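Local coordinates for protein prolyl-ACP dehydrogenase (Oscillatoria sp., PDB 4IRN) that oxidises the prolyl group carried on an acyl carrier protein, using FAD, in the biosynthesis of the cyanotoxin anatoxin-a, at residues 236-244 / 391-399; 318-328 / 363-374. One frame throughout, in Å; residues are numbered along the deposited sequence.

Contact 1: 236-244 / 391-399; sequences ISKMGMRTA and RDAIASKFY. With FAD (flavin-adenine dinucleotide), chain I.
Asp-392 and Arg-391 each take hold of one backbone group of the loop 236-244. OD1 of Asp-392 accepts the amide N of Met-241 at 2.9 Å in an almost straight bond (169° at the hydrogen), the N-H coming from above the carboxylate plane. A water that donates to the same OD1 accepts from Arg-242 N, while OD2 is held by Asn-118. Two residues back along the loop, Met-239 O accepts NH1 of Arg-391 at 2.9 Å; this donor lies in the carbonyl plane, and the oxygen sits at the guanidinium edge. Salt bridges from NE to Glu-387 and from NH2 to Asp-67 leave that guanidinium little freedom to turn. Asp-67 also accepts, through its backbone O, from Arg-242 NE, so both arginines converge on it with their planes 89° apart. Between the two grips Gly-240 lies against the helix, its CA 3.5 Å from Arg-391 O in a CA-H...O contact. In this acyl-CoA dehydrogenase fold the contact fastens a loop of the middle β-domain to helix 386-395 and the turn after it in the C-terminal helical domain. The two methionines diverge over the helix. Met-239, extended with CG anti to its backbone N (chi1 -179°), crosses Arg-391 CG and brings SD to 3.5 Å from Ile-394 CD1. Met-241 bends at chi2, laying CG 3.6 Å from Ala-395 CB and directing CE to the ring edge of Tyr-399, 3.7 Å from its OH. Tyr-399 stacks with Phe-122, and next to it Phe-398 O accepts a 3.0 Å hydrogen bond from the ribityl O3' of FAD.

Contact 2: 318-328 / 363-374; sequences VANKLVEMKLR and AWVQSCLEAIEI. With FAD (flavin-adenine dinucleotide), chain J.
Arg-328 and Glu-370 form a two-pronged salt bridge between the helices, meeting end-on from opposite directions. NH2 donates to OE2 at 2.9 Å and NH1 to OE1 at 3.2 Å; both oxygens lie near the guanidinium plane, yet they are approached from above the carboxylate, whose plane is turned 53° from it. NH1 also donates to Ser-367 OG at 2.9 Å, a more bent bond (135°). A second salt bridge joins Lys-321 NZ to OE1 of Glu-373 on its anti side, tilted out of the carboxylate plane. The lysine chain runs out extended and bends only at its last torsion, which turns NZ to the carboxylate; OE2 of Glu-373 pairs with Lys-397 of the second subunit. A water bridges the helices as well, donating to Met-325 O and hydrogen-bonded to Ser-367 OG.

Helices 318-328 and 363-374 are neighbours in the C-terminal helical bundle of the acyl-CoA dehydrogenase fold. They run antiparallel, 156° between their directions, with the axes of the two segments 10.0 Å apart at closest approach, and mesh knobs-into-holes: Met-325 and Arg-328 insert from one helix, Glu-370 and Ile-374 from the other.

Among the apolar contacts, CD1 of Ile-374 lies 3.8 Å from Leu-322 CD2, with Lys-321 CB and Met-325 SD also around it. The aliphatic part of Lys-321 slides past Ile-374 in the opposite direction. Met-325 settles among Ser-367, Glu-370, Ala-371 and Ile-374. The flat, charged guanidinium of Arg-328 is packed on both faces: CG of Gln-366 rests over one, offset toward the rim, and Glu-324 O lies over the opposite one. Where the helices meet the cofactor, Val-318 CG2 packs 3.4 Å from C1B of the FAD adenosine ribose.

In the fold
The centres of contacts 1 and 2 lie 20 Å apart, and helices 350-375 and 386-395, consecutive in the chain, join them directly: Val-365 CG2 packs 3.4 Å from Ala-393 O, and Ala-393 CB lies 3.7 Å from Trp-364 CD2. Each contact borders a different FAD. Contact 1 lies beside the ribityl chain and flavin of one, which is also hydrogen-bonded to Ala-377 N and His-305 NE2 of the second subunit, whereas contact 2 reaches the adenosine ribose of another, which also takes hydrogen bonds with the second subunit. Each FAD is thus shared between two subunits, and Phe-398 of the second subunit packs on Ile-372 near the cofactor at contact 2.

Contact 1: 236-244 / 391-399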
loop_
_atom_site.group_PDB
_atom_site.type_symbol
_atom_site.label_atom_id
_atom_site.label_comp_id
_atom_site.label_asym_id
_atom_site.label_seq_id
_atom_site.Cartn_x
_atom_site.Cartn_y
_atom_site.Cartn_z
ATOM N N ILE A 236 -29.241 -15.070 -9.549
ATOM C CA ILE A 236 -28.760 -13.737 -9.912
ATOM C C ILE A 236 -27.404 -13.788 -10.625
ATOM O O ILE A 236 -26.515 -14.516 -10.205
ATOM C CB ILE A 236 -28.776 -12.775 -8.678
ATOM C CG1 ILE A 236 -30.157 -12.745 -7.945
ATOM C CG2 ILE A 236 -28.337 -11.360 -9.054
ATOM C CD1 ILE A 236 -31.439 -12.231 -8.818
ATOM N N SER A 237 -27.261 -13.018 -11.716
ATOM C CA SER A 237 -26.030 -12.901 -12.499
ATOM C C SER A 237 -25.012 -12.035 -11.753
ATOM O O SER A 237 -25.350 -10.949 -11.272
ATOM C CB SER A 237 -26.315 -12.297 -13.871
ATOM O OG SER A 237 -26.875 -13.243 -14.763
ATOM N N LYS A 238 -23.770 -12.525 -11.651
ATOM C CA LYS A 238 -22.684 -11.840 -10.943
ATOM C C LYS A 238 -21.333 -11.899 -11.684
ATOM O O LYS A 238 -21.208 -12.626 -12.669
ATOM C CB LYS A 238 -22.572 -12.347 -9.497
ATOM C CG LYS A 238 -22.654 -13.844 -9.391
ATOM C CD LYS A 238 -22.778 -14.330 -7.975
ATOM C CE LYS A 238 -23.496 -15.653 -7.952
ATOM N NZ LYS A 238 -22.881 -16.686 -8.835
ATOM N N MET A 239 -20.350 -11.083 -11.230
ATOM C CA MET A 239 -19.003 -10.955 -11.805
ATOM C C MET A 239 -18.303 -12.308 -12.008
ATOM O O MET A 239 -17.973 -12.673 -13.140
ATOM C CB MET A 239 -18.149 -9.994 -10.954
ATOM C CG MET A 239 -16.756 -9.797 -11.497
ATOM S SD MET A 239 -15.921 -8.451 -10.667
ATOM C CE MET A 239 -14.810 -7.944 -11.900
ATOM N N GLY A 240 -18.079 -13.009 -10.902
ATOM C CA GLY A 240 -17.470 -14.331 -10.868
ATOM C C GLY A 240 -18.354 -15.273 -10.082
ATOM O O GLY A 240 -19.495 -14.925 -9.770
ATOM N N MET A 241 -17.834 -16.468 -9.746
ATOM C CA MET A 241 -18.558 -17.536 -9.038
ATOM C C MET A 241 -19.872 -17.878 -9.774
ATOM O O MET A 241 -20.848 -18.292 -9.151
ATOM C CB MET A 241 -18.796 -17.197 -7.549
ATOM C CG MET A 241 -17.532 -16.983 -6.744
ATOM S SD MET A 241 -16.509 -18.449 -6.577
ATOM C CE MET A 241 -15.370 -17.912 -5.338
ATOM N N ARG A 242 -19.865 -17.710 -11.115
ATOM C CA ARG A 242 -20.987 -17.924 -12.036
ATOM C C ARG A 242 -21.473 -19.375 -12.127
ATOM O O ARG A 242 -22.597 -19.619 -12.567
ATOM C CB ARG A 242 -20.659 -17.335 -13.422
ATOM C CG ARG A 242 -20.626 -15.811 -13.407
ATOM C CD ARG A 242 -19.953 -15.189 -14.611
ATOM N NE ARG A 242 -20.782 -15.230 -15.823
ATOM C CZ ARG A 242 -21.695 -14.317 -16.163
ATOM N NH1 ARG A 242 -21.949 -13.289 -15.363
ATOM N NH2 ARG A 242 -22.374 -14.439 -17.290
ATOM N N THR A 243 -20.645 -20.324 -11.663
ATOM C CA THR A 243 -20.947 -21.751 -11.644
ATOM C C THR A 243 -21.575 -22.152 -10.298
ATOM O O THR A 243 -21.747 -23.342 -10.023
ATOM C CB THR A 243 -19.718 -22.564 -12.057
ATOM O OG1 THR A 243 -18.668 -22.272 -11.144
ATOM C CG2 THR A 243 -19.260 -22.253 -13.484
ATOM N N ALA A 244 -21.931 -21.145 -9.473
ATOM C CA ALA A 244 -22.599 -21.309 -8.181
ATOM C C ALA A 244 -23.911 -20.538 -8.251
ATOM O O ALA A 244 -23.917 -19.360 -8.616
ATOM C CB ALA A 244 -21.728 -20.776 -7.048
ATOM N N ARG A 391 -12.093 -12.518 -11.111
ATOM C CA ARG A 391 -13.543 -12.316 -11.009
ATOM C C ARG A 391 -14.134 -13.145 -9.861
ATOM O O ARG A 391 -14.966 -12.634 -9.112
ATOM C CB ARG A 391 -14.250 -12.656 -12.332
ATOM C CG ARG A 391 -14.021 -11.635 -13.452
ATOM C CD ARG A 391 -15.009 -11.792 -14.601
ATOM N NE ARG A 391 -14.639 -12.877 -15.513
ATOM C CZ ARG A 391 -15.206 -14.081 -15.524
ATOM N NH1 ARG A 391 -16.187 -14.371 -14.678
ATOM N NH2 ARG A 391 -14.800 -15.004 -16.383
ATOM N N ASP A 392 -13.663 -14.399 -9.702
ATOM C CA ASP A 392 -14.094 -15.314 -8.643
ATOM C C ASP A 392 -13.570 -14.879 -7.279
ATOM O O ASP A 392 -14.306 -14.948 -6.297
ATOM C CB ASP A 392 -13.663 -16.768 -8.944
ATOM C CG ASP A 392 -14.191 -17.386 -10.234
ATOM O OD1 ASP A 392 -15.166 -16.841 -10.806
ATOM O OD2 ASP A 392 -13.627 -18.414 -10.673
ATOM N N ALA A 393 -12.306 -14.423 -7.225
ATOM C CA ALA A 393 -11.627 -13.965 -6.011
ATOM C C ALA A 393 -12.336 -12.806 -5.301
ATOM O O ALA A 393 -12.318 -12.766 -4.070
ATOM C CB ALA A 393 -10.187 -13.582 -6.324
ATOM N N ILE A 394 -12.943 -11.866 -6.060
ATOM C CA ILE A 394 -13.638 -10.702 -5.495
ATOM C C ILE A 394 -14.778 -11.098 -4.557
ATOM O O ILE A 394 -14.911 -10.502 -3.489
ATOM C CB ILE A 394 -14.072 -9.690 -6.590
ATOM C CG1 ILE A 394 -12.827 -9.104 -7.291
ATOM C CG2 ILE A 394 -14.950 -8.562 -6.013
ATOM C CD1 ILE A 394 -13.074 -8.527 -8.613
ATOM N N ALA A 395 -15.563 -12.126 -4.934
ATOM C CA ALA A 395 -16.692 -12.647 -4.157
ATOM C C ALA A 395 -16.351 -12.848 -2.676
ATOM O O ALA A 395 -17.159 -12.496 -1.816
ATOM C CB ALA A 395 -17.182 -13.952 -4.757
ATOM N N SER A 396 -15.122 -13.358 -2.393
ATOM C CA SER A 396 -14.589 -13.636 -1.054
ATOM C C SER A 396 -14.543 -12.414 -0.144
ATOM O O SER A 396 -14.510 -12.576 1.072
ATOM C CB SER A 396 -13.217 -14.298 -1.146
ATOM O OG SER A 396 -12.226 -13.396 -1.613
ATOM N N LYS A 397 -14.559 -11.204 -0.731
ATOM C CA LYS A 397 -14.547 -9.917 -0.027
ATOM C C LYS A 397 -15.960 -9.532 0.433
ATOM O O LYS A 397 -16.110 -8.554 1.173
ATOM C CB LYS A 397 -13.945 -8.814 -0.915
ATOM C CG LYS A 397 -12.456 -8.994 -1.165
ATOM C CD LYS A 397 -11.846 -7.850 -1.921
ATOM C CE LYS A 397 -11.296 -6.789 -1.011
ATOM N NZ LYS A 397 -10.497 -5.822 -1.798
ATOM N N PHE A 398 -16.991 -10.312 0.004
ATOM C CA PHE A 398 -18.399 -10.065 0.338
ATOM C C PHE A 398 -19.080 -11.206 1.091
ATOM O O PHE A 398 -19.769 -10.934 2.082
ATOM C CB PHE A 398 -19.193 -9.618 -0.896
ATOM C CG PHE A 398 -18.538 -8.455 -1.601
ATOM C CD1 PHE A 398 -18.493 -7.197 -1.009
ATOM C CD2 PHE A 398 -17.902 -8.632 -2.824
ATOM C CE1 PHE A 398 -17.859 -6.132 -1.640
ATOM C CE2 PHE A 398 -17.269 -7.565 -3.460
ATOM C CZ PHE A 398 -17.249 -6.323 -2.860
ATOM N N TYR A 399 -18.880 -12.479 0.657
ATOM C CA TYR A 399 -19.454 -13.600 1.403
ATOM C C TYR A 399 -18.639 -13.855 2.664
ATOM O O TYR A 399 -17.457 -13.483 2.709
ATOM C CB TYR A 399 -19.688 -14.856 0.548
ATOM C CG TYR A 399 -18.458 -15.530 -0.010
ATOM C CD1 TYR A 399 -17.653 -16.332 0.794
ATOM C CD2 TYR A 399 -18.186 -15.502 -1.374
ATOM C CE1 TYR A 399 -16.548 -17.000 0.275
ATOM C CE2 TYR A 399 -17.094 -16.183 -1.908
ATOM C CZ TYR A 399 -16.271 -16.919 -1.079
ATOM O OH TYR A 399 -15.195 -17.581 -1.615
HETATM P PA FAD I . -23.921 -3.949 3.555
HETATM O O1A FAD I . -23.958 -4.848 4.727
HETATM O O2A FAD I . -25.171 -3.283 3.004
HETATM O O5B FAD I . -22.967 -2.728 3.854
HETATM C C5B FAD I . -22.668 -1.777 2.819
HETATM C C4B FAD I . -21.217 -1.397 2.936
HETATM O O4B FAD I . -21.019 -0.639 4.140
HETATM C C3B FAD I . -20.235 -2.569 2.949
HETATM O O3B FAD I . -19.355 -2.458 1.840
HETATM C C2B FAD I . -19.504 -2.489 4.300
HETATM O O2B FAD I . -18.102 -2.426 4.088
HETATM C C1B FAD I . -19.951 -1.159 4.910
HETATM N N9A FAD I . -20.377 -1.254 6.306
HETATM C C8A FAD I . -21.586 -1.702 6.768
HETATM N N7A FAD I . -21.679 -1.733 8.076
HETATM C C5A FAD I . -20.449 -1.274 8.509
HETATM C C6A FAD I . -19.899 -1.080 9.801
HETATM N N6A FAD I . -20.557 -1.328 10.935
HETATM N N1A FAD I . -18.630 -0.624 9.881
HETATM C C2A FAD I . -17.968 -0.368 8.751
HETATM N N3A FAD I . -18.385 -0.498 7.488
HETATM C C4A FAD I . -19.634 -0.965 7.427
HETATM N N1 FAD I . -25.793 -14.515 2.892
HETATM C C2 FAD I . -26.502 -15.559 3.440
HETATM O O2 FAD I . -27.168 -15.399 4.464
HETATM N N3 FAD I . -26.498 -16.810 2.828
HETATM C C4 FAD I . -25.828 -17.131 1.672
HETATM O O4 FAD I . -25.899 -18.274 1.220
HETATM C C4X FAD I . -25.079 -16.022 1.079
HETATM N N5 FAD I . -24.438 -16.239 -0.048
HETATM C C5X FAD I . -23.782 -15.158 -0.637
HETATM C C6 FAD I . -23.095 -15.374 -1.835
HETATM C C7 FAD I . -22.402 -14.347 -2.468
HETATM C C7M FAD I . -21.598 -14.643 -3.707
HETATM C C8 FAD I . -22.414 -13.055 -1.899
HETATM C C8M FAD I . -21.676 -11.907 -2.537
HETATM C C9 FAD I . -23.111 -12.832 -0.719
HETATM C C9A FAD I . -23.791 -13.856 -0.067
HETATM N N10 FAD I . -24.498 -13.664 1.154
HETATM C C10 FAD I . -25.130 -14.722 1.758
HETATM C "C1'" FAD I . -24.612 -12.298 1.711
HETATM C "C2'" FAD I . -23.241 -11.795 2.140
HETATM O "O2'" FAD I . -22.840 -12.362 3.385
HETATM C "C3'" FAD I . -23.216 -10.268 2.172
HETATM O "O3'" FAD I . -22.334 -9.791 1.159
HETATM C "C4'" FAD I . -22.815 -9.667 3.521
HETATM O "O4'" FAD I . -23.726 -10.097 4.535
HETATM C "C5'" FAD I . -22.669 -8.157 3.482
HETATM O "O5'" FAD I . -23.945 -7.531 3.266
HETATM P P FAD I . -24.105 -6.416 2.119
HETATM O O1P FAD I . -23.334 -6.765 0.902
HETATM O O2P FAD I . -25.614 -6.386 2.120
HETATM O O3P FAD I . -23.470 -4.972 2.389
HETATM O O HOH W 1 -17.089 -17.882 -12.303
#

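Contact 2: 318-328 / 363-374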
loop_
_atom_site.group_PDB
_atom_site.type_symbol
_atom_site.label_atom_id
_atom_site.label_comp_id
_atom_site.label_asym_id
_atom_site.label_seq_id
_atom_site.Cartn_x
_atom_site.Cartn_y
_atom_site.Cartn_z
ATOM N N VAL A 318 9.091 -7.682 -12.305
ATOM C CA VAL A 318 8.342 -8.910 -12.581
ATOM C C VAL A 318 8.604 -9.921 -11.453
ATOM O O VAL A 318 7.651 -10.457 -10.897
ATOM C CB VAL A 318 8.669 -9.479 -13.987
ATOM C CG1 VAL A 318 7.977 -10.815 -14.234
ATOM C CG2 VAL A 318 8.315 -8.482 -15.085
ATOM N N ALA A 319 9.881 -10.162 -11.100
ATOM C CA ALA A 319 10.265 -11.099 -10.044
ATOM C C ALA A 319 9.698 -10.749 -8.671
ATOM O O ALA A 319 9.449 -11.627 -7.864
ATOM C CB ALA A 319 11.767 -11.207 -9.979
ATOM N N ASN A 320 9.469 -9.465 -8.414
ATOM C CA ASN A 320 8.945 -9.010 -7.131
ATOM C C ASN A 320 7.492 -9.379 -6.959
ATOM O O ASN A 320 7.076 -9.652 -5.840
ATOM C CB ASN A 320 9.175 -7.500 -6.925
ATOM C CG ASN A 320 8.989 -7.050 -5.502
ATOM O OD1 ASN A 320 9.331 -7.752 -4.558
ATOM N ND2 ASN A 320 8.460 -5.858 -5.321
ATOM N N LYS A 321 6.737 -9.442 -8.070
ATOM C CA LYS A 321 5.317 -9.833 -8.044
ATOM C C LYS A 321 5.188 -11.282 -7.602
ATOM O O LYS A 321 4.227 -11.642 -6.933
ATOM C CB LYS A 321 4.649 -9.646 -9.408
ATOM C CG LYS A 321 4.491 -8.211 -9.810
ATOM C CD LYS A 321 4.269 -8.091 -11.305
ATOM C CE LYS A 321 3.907 -6.696 -11.752
ATOM N NZ LYS A 321 3.004 -5.988 -10.815
ATOM N N LEU A 322 6.188 -12.095 -7.961
ATOM C CA LEU A 322 6.247 -13.495 -7.570
ATOM C C LEU A 322 6.745 -13.682 -6.136
ATOM O O LEU A 322 6.283 -14.574 -5.451
ATOM C CB LEU A 322 7.040 -14.328 -8.584
ATOM C CG LEU A 322 6.397 -14.329 -9.956
ATOM C CD1 LEU A 322 7.404 -14.527 -11.021
ATOM C CD2 LEU A 322 5.280 -15.328 -10.023
ATOM N N VAL A 323 7.615 -12.789 -5.654
ATOM C CA VAL A 323 8.113 -12.743 -4.270
ATOM C C VAL A 323 6.922 -12.358 -3.364
ATOM O O VAL A 323 6.713 -13.001 -2.331
ATOM C CB VAL A 323 9.334 -11.791 -4.117
ATOM C CG1 VAL A 323 9.764 -11.672 -2.657
ATOM C CG2 VAL A 323 10.512 -12.257 -4.974
ATOM N N GLU A 324 6.094 -11.377 -3.801
ATOM C CA GLU A 324 4.890 -10.950 -3.067
ATOM C C GLU A 324 3.835 -12.064 -3.034
ATOM O O GLU A 324 3.200 -12.283 -2.001
ATOM C CB GLU A 324 4.298 -9.652 -3.644
ATOM C CG GLU A 324 5.121 -8.403 -3.358
ATOM C CD GLU A 324 5.246 -7.961 -1.910
ATOM O OE1 GLU A 324 4.318 -8.226 -1.112
ATOM O OE2 GLU A 324 6.262 -7.308 -1.582
ATOM N N MET A 325 3.692 -12.799 -4.155
ATOM C CA MET A 325 2.781 -13.945 -4.270
ATOM C C MET A 325 3.204 -15.052 -3.300
ATOM O O MET A 325 2.343 -15.660 -2.665
ATOM C CB MET A 325 2.725 -14.480 -5.715
ATOM C CG MET A 325 1.789 -13.697 -6.615
ATOM S SD MET A 325 1.842 -14.248 -8.338
ATOM C CE MET A 325 0.583 -15.438 -8.315
ATOM N N LYS A 326 4.530 -15.275 -3.164
ATOM C CA LYS A 326 5.125 -16.256 -2.251
ATOM C C LYS A 326 4.859 -15.895 -0.781
ATOM O O LYS A 326 4.386 -16.749 -0.027
ATOM C CB LYS A 326 6.633 -16.458 -2.540
ATOM C CG LYS A 326 7.334 -17.496 -1.647
ATOM C CD LYS A 326 6.805 -18.924 -1.812
ATOM C CE LYS A 326 7.477 -19.868 -0.852
ATOM N NZ LYS A 326 6.924 -21.241 -0.956
ATOM N N LEU A 327 5.141 -14.636 -0.385
ATOM C CA LEU A 327 4.904 -14.135 0.979
ATOM C C LEU A 327 3.437 -14.303 1.366
ATOM O O LEU A 327 3.154 -14.831 2.444
ATOM C CB LEU A 327 5.328 -12.658 1.137
ATOM C CG LEU A 327 6.835 -12.339 1.054
ATOM C CD1 LEU A 327 7.053 -10.893 0.707
ATOM C CD2 LEU A 327 7.544 -12.646 2.360
ATOM N N ARG A 328 2.513 -13.895 0.470
ATOM C CA ARG A 328 1.072 -14.005 0.687
ATOM C C ARG A 328 0.600 -15.448 0.852
ATOM O O ARG A 328 -0.214 -15.713 1.737
ATOM C CB ARG A 328 0.291 -13.308 -0.431
ATOM C CG ARG A 328 0.249 -11.822 -0.229
ATOM C CD ARG A 328 -0.781 -11.172 -1.091
ATOM N NE ARG A 328 -0.178 -10.008 -1.709
ATOM C CZ ARG A 328 0.256 -9.967 -2.958
ATOM N NH1 ARG A 328 0.118 -11.022 -3.751
ATOM N NH2 ARG A 328 0.840 -8.879 -3.427
ATOM N N ALA A 363 -5.555 -11.255 -0.050
ATOM C CA ALA A 363 -4.349 -11.873 -0.574
ATOM C C ALA A 363 -4.650 -12.536 -1.929
ATOM O O ALA A 363 -3.870 -12.386 -2.878
ATOM C CB ALA A 363 -3.841 -12.910 0.414
ATOM N N TRP A 364 -5.808 -13.223 -2.019
ATOM C CA TRP A 364 -6.277 -13.896 -3.220
ATOM C C TRP A 364 -6.515 -12.927 -4.381
ATOM O O TRP A 364 -6.044 -13.193 -5.483
ATOM C CB TRP A 364 -7.543 -14.724 -2.925
ATOM C CG TRP A 364 -7.918 -15.713 -3.999
ATOM C CD1 TRP A 364 -7.123 -16.182 -5.012
ATOM C CD2 TRP A 364 -9.179 -16.373 -4.141
ATOM N NE1 TRP A 364 -7.825 -17.068 -5.793
ATOM C CE2 TRP A 364 -9.087 -17.211 -5.280
ATOM C CE3 TRP A 364 -10.393 -16.320 -3.432
ATOM C CZ2 TRP A 364 -10.155 -18.003 -5.715
ATOM C CZ3 TRP A 364 -11.450 -17.110 -3.859
ATOM C CH2 TRP A 364 -11.323 -17.948 -4.979
ATOM N N VAL A 365 -7.220 -11.812 -4.127
ATOM C CA VAL A 365 -7.542 -10.783 -5.128
ATOM C C VAL A 365 -6.265 -10.165 -5.683
ATOM O O VAL A 365 -6.099 -10.071 -6.894
ATOM C CB VAL A 365 -8.524 -9.720 -4.546
ATOM C CG1 VAL A 365 -8.596 -8.472 -5.416
ATOM C CG2 VAL A 365 -9.915 -10.305 -4.344
ATOM N N GLN A 366 -5.352 -9.792 -4.781
ATOM C CA GLN A 366 -4.070 -9.183 -5.083
ATOM C C GLN A 366 -3.176 -10.082 -5.914
ATOM O O GLN A 366 -2.617 -9.609 -6.904
ATOM C CB GLN A 366 -3.388 -8.704 -3.791
ATOM C CG GLN A 366 -2.214 -7.745 -3.993
ATOM C CD GLN A 366 -2.495 -6.547 -4.857
ATOM O OE1 GLN A 366 -3.405 -5.755 -4.585
ATOM N NE2 GLN A 366 -1.677 -6.378 -5.894
ATOM N N SER A 367 -3.059 -11.374 -5.541
ATOM C CA SER A 367 -2.246 -12.361 -6.263
ATOM C C SER A 367 -2.799 -12.639 -7.663
ATOM O O SER A 367 -2.016 -12.812 -8.601
ATOM C CB SER A 367 -2.112 -13.649 -5.464
ATOM O OG SER A 367 -1.394 -13.433 -4.262
ATOM N N CYS A 368 -4.138 -12.633 -7.811
ATOM C CA CYS A 368 -4.829 -12.817 -9.094
ATOM C C CYS A 368 -4.511 -11.660 -10.029
ATOM O O CYS A 368 -4.209 -11.876 -11.200
ATOM C CB CYS A 368 -6.332 -12.954 -8.887
ATOM S SG CYS A 368 -6.852 -14.577 -8.285
ATOM N N LEU A 369 -4.572 -10.431 -9.493
ATOM C CA LEU A 369 -4.285 -9.187 -10.201
ATOM C C LEU A 369 -2.840 -9.199 -10.735
ATOM O O LEU A 369 -2.614 -8.851 -11.892
ATOM C CB LEU A 369 -4.530 -7.994 -9.251
ATOM C CG LEU A 369 -4.315 -6.580 -9.803
ATOM C CD1 LEU A 369 -5.382 -6.216 -10.816
ATOM C CD2 LEU A 369 -4.301 -5.545 -8.674
ATOM N N GLU A 370 -1.889 -9.650 -9.901
ATOM C CA GLU A 370 -0.464 -9.750 -10.218
ATOM C C GLU A 370 -0.167 -10.830 -11.264
ATOM O O GLU A 370 0.696 -10.617 -12.115
ATOM C CB GLU A 370 0.355 -9.984 -8.948
ATOM C CG GLU A 370 0.467 -8.749 -8.073
ATOM C CD GLU A 370 1.205 -8.907 -6.757
ATOM O OE1 GLU A 370 1.548 -10.053 -6.388
ATOM O OE2 GLU A 370 1.421 -7.878 -6.079
ATOM N N ALA A 371 -0.889 -11.972 -11.221
ATOM C CA ALA A 371 -0.745 -13.054 -12.194
ATOM C C ALA A 371 -1.117 -12.544 -13.592
ATOM O O ALA A 371 -0.422 -12.861 -14.556
ATOM C CB ALA A 371 -1.635 -14.220 -11.808
ATOM N N ILE A 372 -2.182 -11.710 -13.687
ATOM C CA ILE A 372 -2.634 -11.087 -14.928
ATOM C C ILE A 372 -1.548 -10.093 -15.411
ATOM O O ILE A 372 -1.253 -10.041 -16.611
ATOM C CB ILE A 372 -4.037 -10.427 -14.750
ATOM C CG1 ILE A 372 -5.124 -11.493 -14.458
ATOM C CG2 ILE A 372 -4.423 -9.556 -15.979
ATOM C CD1 ILE A 372 -6.373 -10.975 -13.806
ATOM N N GLU A 373 -0.940 -9.338 -14.465
ATOM C CA GLU A 373 0.114 -8.359 -14.753
ATOM C C GLU A 373 1.355 -9.012 -15.351
ATOM O O GLU A 373 1.838 -8.535 -16.371
ATOM C CB GLU A 373 0.474 -7.545 -13.509
ATOM C CG GLU A 373 -0.567 -6.502 -13.129
ATOM C CD GLU A 373 -0.477 -5.989 -11.702
ATOM O OE1 GLU A 373 0.512 -6.305 -11.000
ATOM O OE2 GLU A 373 -1.412 -5.274 -11.278
ATOM N N ILE A 374 1.842 -10.118 -14.740
ATOM C CA ILE A 374 3.008 -10.901 -15.195
ATOM C C ILE A 374 2.826 -11.371 -16.658
ATOM O O ILE A 374 3.772 -11.292 -17.441
ATOM C CB ILE A 374 3.304 -12.080 -14.202
ATOM C CG1 ILE A 374 3.810 -11.557 -12.843
ATOM C CG2 ILE A 374 4.277 -13.119 -14.779
ATOM C CD1 ILE A 374 3.517 -12.453 -11.665
HETATM P PA FAD J . 5.232 -8.438 -22.562
HETATM O O1A FAD J . 6.310 -7.816 -23.369
HETATM O O2A FAD J . 4.811 -9.879 -22.891
HETATM O O5B FAD J . 5.544 -8.309 -21.005
HETATM C C5B FAD J . 5.518 -9.459 -20.134
HETATM C C4B FAD J . 5.600 -8.865 -18.755
HETATM O O4B FAD J . 6.971 -8.576 -18.436
HETATM C C3B FAD J . 4.804 -7.569 -18.609
HETATM O O3B FAD J . 3.811 -7.718 -17.606
HETATM C C2B FAD J . 5.830 -6.479 -18.274
HETATM O O2B FAD J . 5.433 -5.847 -17.070
HETATM C C1B FAD J . 7.131 -7.238 -18.006
HETATM N N9A FAD J . 8.297 -6.677 -18.681
HETATM C C8A FAD J . 8.663 -6.848 -19.993
HETATM N N7A FAD J . 9.725 -6.167 -20.354
HETATM C C5A FAD J . 10.096 -5.499 -19.191
HETATM C C6A FAD J . 11.156 -4.608 -18.902
HETATM N N6A FAD J . 12.033 -4.168 -19.802
HETATM N N1A FAD J . 11.249 -4.144 -17.635
HETATM C C2A FAD J . 10.342 -4.537 -16.740
HETATM N N3A FAD J . 9.304 -5.358 -16.903
HETATM C C4A FAD J . 9.229 -5.813 -18.154
HETATM N N1 FAD J . -0.847 -2.998 -29.786
HETATM C C2 FAD J . -0.847 -2.415 -31.049
HETATM O O2 FAD J . 0.186 -2.293 -31.704
HETATM N N3 FAD J . -2.024 -1.964 -31.604
HETATM C C4 FAD J . -3.260 -2.024 -31.008
HETATM O O4 FAD J . -4.248 -1.588 -31.598
HETATM C C4X FAD J . -3.267 -2.646 -29.674
HETATM N N5 FAD J . -4.421 -2.771 -29.054
HETATM C C5X FAD J . -4.424 -3.401 -27.810
HETATM C C6 FAD J . -5.640 -3.526 -27.135
HETATM C C7 FAD J . -5.721 -4.134 -25.888
HETATM C C7M FAD J . -7.052 -4.198 -25.178
HETATM C C8 FAD J . -4.548 -4.653 -25.296
HETATM C C8M FAD J . -4.580 -5.334 -23.951
HETATM C C9 FAD J . -3.336 -4.532 -25.968
HETATM C C9A FAD J . -3.246 -3.910 -27.215
HETATM N N10 FAD J . -2.024 -3.763 -27.926
HETATM C C10 FAD J . -2.002 -3.122 -29.139
HETATM C "C1'" FAD J . -0.799 -4.374 -27.370
HETATM C "C2'" FAD J . -0.428 -3.718 -26.047
HETATM O "O2'" FAD J . 0.242 -2.479 -26.270
HETATM C "C3'" FAD J . 0.397 -4.669 -25.179
HETATM O "O3'" FAD J . -0.331 -5.075 -24.021
HETATM C "C4'" FAD J . 1.779 -4.147 -24.784
HETATM O "O4'" FAD J . 2.504 -4.005 -26.006
HETATM C "C5'" FAD J . 2.492 -5.106 -23.853
HETATM O "O5'" FAD J . 2.260 -6.397 -24.458
HETATM P P FAD J . 2.740 -7.708 -23.771
HETATM O O1P FAD J . 1.942 -8.074 -22.584
HETATM O O2P FAD J . 2.897 -8.540 -25.029
HETATM O O3P FAD J . 4.163 -7.429 -23.098
HETATM O O HOH W 2 -0.211 -15.780 -3.721
#